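Local coordinates for GTP-binding protein (Thermus thermophilus, PDB 2DBY), which binds guanine nucleotides at a P-loop and is thought to be an ATPase that associates with the ribosome and its large subunit, at residues P179-P184 / K202-V207. Numbering follows the deposited sequence.
Sequences PARTFP and KPVIYV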
ATOM      1  N   PRO A 179       6.796  -3.458 -18.329  1.00 10.80           N
ATOM      2  CA  PRO A 179       5.515  -3.421 -17.608  1.00 11.80           C
ATOM      3  C   PRO A 179       4.661  -2.193 -17.854  1.00 12.16           C
ATOM      4  O   PRO A 179       5.191  -1.108 -18.084  1.00 10.86           O
ATOM      5  CB  PRO A 179       5.943  -3.521 -16.141  1.00 11.78           C
ATOM      6  CG  PRO A 179       7.293  -2.784 -16.151  1.00 14.54           C
ATOM      7  CD  PRO A 179       7.945  -3.165 -17.447  1.00 12.88           C
ATOM      8  N   ALA A 180       3.342  -2.345 -17.741  1.00 10.60           N
ATOM      9  CA  ALA A 180       2.456  -1.216 -17.962  1.00  9.14           C
ATOM     10  C   ALA A 180       2.757  -0.092 -16.963  1.00  9.54           C
ATOM     11  O   ALA A 180       2.594   1.080 -17.287  1.00 12.71           O
ATOM     12  CB  ALA A 180       0.970  -1.640 -17.862  1.00  9.90           C
ATOM     13  N   ARG A 181       3.273  -0.434 -15.782  1.00 10.73           N
ATOM     14  CA  ARG A 181       3.509   0.603 -14.781  1.00 10.65           C
ATOM     15  C   ARG A 181       4.581   1.636 -15.181  1.00 13.11           C
ATOM     16  O   ARG A 181       4.577   2.750 -14.638  1.00 13.54           O
ATOM     17  CB  ARG A 181       3.859  -0.024 -13.412  1.00 10.69           C
ATOM     18  CG  ARG A 181       5.333  -0.492 -13.277  1.00  8.16           C
ATOM     19  CD  ARG A 181       5.489  -1.379 -12.004  1.00 13.68           C
ATOM     20  NE  ARG A 181       4.986  -2.749 -12.196  1.00 14.34           N
ATOM     21  CZ  ARG A 181       5.715  -3.781 -12.616  1.00 13.02           C
ATOM     22  NH1 ARG A 181       7.005  -3.649 -12.896  1.00 15.01           N
ATOM     23  NH2 ARG A 181       5.151  -4.970 -12.775  1.00 14.53           N
ATOM     24  N   THR A 182       5.459   1.294 -16.123  1.00 11.98           N
ATOM     25  CA  THR A 182       6.484   2.255 -16.564  1.00 15.56           C
ATOM     26  C   THR A 182       6.097   3.002 -17.832  1.00 18.45           C
ATOM     27  O   THR A 182       6.883   3.795 -18.350  1.00 14.67           O
ATOM     28  CB  THR A 182       7.853   1.613 -16.818  1.00 15.80           C
ATOM     29  OG1 THR A 182       7.738   0.536 -17.760  1.00 13.30           O
ATOM     30  CG2 THR A 182       8.468   1.109 -15.493  1.00 14.33           C
ATOM     31  N   PHE A 183       4.910   2.736 -18.353  1.00 13.77           N
ATOM     32  CA  PHE A 183       4.472   3.458 -19.554  1.00 14.50           C
ATOM     33  C   PHE A 183       4.188   4.896 -19.111  1.00 17.97           C
ATOM     34  O   PHE A 183       3.615   5.125 -18.046  1.00 13.34           O
ATOM     35  CB  PHE A 183       3.210   2.815 -20.130  1.00 13.60           C
ATOM     36  CG  PHE A 183       2.900   3.263 -21.532  1.00 14.98           C
ATOM     37  CD1 PHE A 183       3.527   2.652 -22.615  1.00 15.39           C
ATOM     38  CD2 PHE A 183       2.019   4.308 -21.758  1.00 13.20           C
ATOM     39  CE1 PHE A 183       3.287   3.083 -23.920  1.00 14.31           C
ATOM     40  CE2 PHE A 183       1.760   4.762 -23.069  1.00 12.61           C
ATOM     41  CZ  PHE A 183       2.403   4.141 -24.152  1.00 12.89           C
ATOM     42  N   PRO A 184       4.616   5.900 -19.902  1.00 17.03           N
ATOM     43  CA  PRO A 184       4.361   7.288 -19.495  1.00 19.09           C
ATOM     44  C   PRO A 184       2.891   7.580 -19.280  1.00 16.42           C
ATOM     45  O   PRO A 184       2.039   7.151 -20.052  1.00 17.79           O
ATOM     46  CB  PRO A 184       4.902   8.125 -20.666  1.00 23.77           C
ATOM     47  CG  PRO A 184       5.911   7.251 -21.317  1.00 16.42           C
ATOM     48  CD  PRO A 184       5.318   5.837 -21.199  1.00 16.25           C
ATOM     49  N   LYS A 202       0.052  -2.626 -11.781  1.00 10.43           N
ATOM     50  CA  LYS A 202       0.040  -2.503 -10.318  1.00 12.14           C
ATOM     51  C   LYS A 202       1.425  -2.078  -9.809  1.00 12.92           C
ATOM     52  O   LYS A 202       2.464  -2.553 -10.298  1.00 11.92           O
ATOM     53  CB  LYS A 202      -0.356  -3.846  -9.654  1.00 10.69           C
ATOM     54  CG  LYS A 202      -1.718  -4.391 -10.123  1.00 12.85           C
ATOM     55  CD  LYS A 202      -1.992  -5.801  -9.573  1.00 14.35           C
ATOM     56  CE  LYS A 202      -3.276  -6.399 -10.160  1.00 16.57           C
ATOM     57  NZ  LYS A 202      -4.516  -5.767  -9.612  1.00 14.79           N
ATOM     58  N   PRO A 203       1.460  -1.171  -8.823  1.00 10.27           N
ATOM     59  CA  PRO A 203       2.756  -0.734  -8.284  1.00 11.59           C
ATOM     60  C   PRO A 203       3.457  -1.949  -7.701  1.00 12.61           C
ATOM     61  O   PRO A 203       2.808  -2.873  -7.179  1.00 12.58           O
ATOM     62  CB  PRO A 203       2.364   0.251  -7.187  1.00 14.88           C
ATOM     63  CG  PRO A 203       1.080   0.822  -7.698  1.00 15.96           C
ATOM     64  CD  PRO A 203       0.357  -0.360  -8.273  1.00 12.40           C
ATOM     65  N   VAL A 204       4.782  -1.925  -7.740  1.00  9.29           N
ATOM     66  CA  VAL A 204       5.565  -3.048  -7.220  1.00 10.71           C
ATOM     67  C   VAL A 204       6.623  -2.593  -6.238  1.00 13.39           C
ATOM     68  O   VAL A 204       7.225  -1.513  -6.422  1.00 13.04           O
ATOM     69  CB  VAL A 204       6.306  -3.794  -8.362  1.00 11.59           C
ATOM     70  CG1 VAL A 204       7.336  -4.777  -7.755  1.00 15.37           C
ATOM     71  CG2 VAL A 204       5.323  -4.551  -9.249  1.00 13.55           C
ATOM     72  N   ILE A 205       6.803  -3.394  -5.183  1.00 11.81           N
ATOM     73  CA  ILE A 205       7.863  -3.168  -4.192  1.00 10.90           C
ATOM     74  C   ILE A 205       8.749  -4.415  -4.241  1.00 14.10           C
ATOM     75  O   ILE A 205       8.246  -5.524  -4.158  1.00 11.95           O
ATOM     76  CB  ILE A 205       7.296  -3.087  -2.756  1.00 10.79           C
ATOM     77  CG1 ILE A 205       6.333  -1.917  -2.617  1.00 12.11           C
ATOM     78  CG2 ILE A 205       8.467  -2.964  -1.734  1.00 11.77           C
ATOM     79  CD1 ILE A 205       5.384  -2.107  -1.424  1.00 12.11           C
ATOM     80  N   TYR A 206      10.057  -4.258  -4.420  1.00 11.35           N
ATOM     81  CA  TYR A 206      10.931  -5.417  -4.396  1.00 12.97           C
ATOM     82  C   TYR A 206      11.394  -5.441  -2.940  1.00 13.84           C
ATOM     83  O   TYR A 206      11.934  -4.446  -2.455  1.00 12.71           O
ATOM     84  CB  TYR A 206      12.154  -5.205  -5.284  1.00 12.08           C
ATOM     85  CG  TYR A 206      11.933  -5.432  -6.767  1.00 13.70           C
ATOM     86  CD1 TYR A 206      12.850  -4.942  -7.690  1.00 19.17           C
ATOM     87  CD2 TYR A 206      10.844  -6.143  -7.238  1.00 17.24           C
ATOM     88  CE1 TYR A 206      12.690  -5.155  -9.051  1.00 23.06           C
ATOM     89  CE2 TYR A 206      10.665  -6.373  -8.604  1.00 18.18           C
ATOM     90  CZ  TYR A 206      11.603  -5.869  -9.504  1.00 23.27           C
ATOM     91  OH  TYR A 206      11.460  -6.090 -10.855  1.00 26.19           O
ATOM     92  N   VAL A 207      11.170  -6.559  -2.252  1.00 10.63           N
ATOM     93  CA  VAL A 207      11.553  -6.674  -0.841  1.00 10.93           C
ATOM     94  C   VAL A 207      12.839  -7.492  -0.817  1.00 12.58           C
ATOM     95  O   VAL A 207      12.814  -8.712  -1.011  1.00 12.24           O
ATOM     96  CB  VAL A 207      10.439  -7.412  -0.036  1.00 13.57           C
ATOM     97  CG1 VAL A 207      10.836  -7.528   1.428  1.00 12.95           C
ATOM     98  CG2 VAL A 207       9.123  -6.650  -0.156  1.00 13.48           C
TER
HETATM   99  O   HOH W   1       2.696  -5.089 -11.438  1.00 14.67           O
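The carbonyl oxygen of Lys-202 is gripped twice by the same arginine, once directly and once through water. NE of Arg-181 donates to Lys-202 O at 3.2 Å, a bent bond, with 140° at the hydrogen; the oxygen lies 22° out of the guanidinium plane. A water molecule closes the ring: it donates a hydrogen bond to Lys-202 O at 2.8 Å and accepts one from NH2 of Arg-181, also at 2.8 Å. NH2 further forms a salt bridge with Glu-132 of helix 124-156, while NH1 is hydrogen-bonded to Glu-234 O at the end of helix 222-234. Arginine suits this place because its flat donor group, with five N-H bonds, can serve all these acceptors together.

The faces of the guanidinium meet carbon. CG2 of Val-204 lies over one, 3.5 Å from CZ of Arg-181 and displaced toward the rim, and CB of Pro-179 covers the opposite one, so the plane is held between two aliphatic groups. The bend at chi3 (78°) turns the guanidinium back over that proline. Val-204 opens the parallel strand 204-209 of the G-domain sheet, flanked by strands 102-108 and 237-241; its branched side chain fits an extended backbone and offers the arginine a methyl. The arginine belongs to a 3-10 turn between helices 161-175 and 187-195 and meets the start of that strand, away from the GDP pocket. Within the turn, Thr-182 N donates a hydrogen bond to Pro-179 O at 3.1 Å. The Lys-202 side chain leaves in another direction, its NZ reaching Val-100 O.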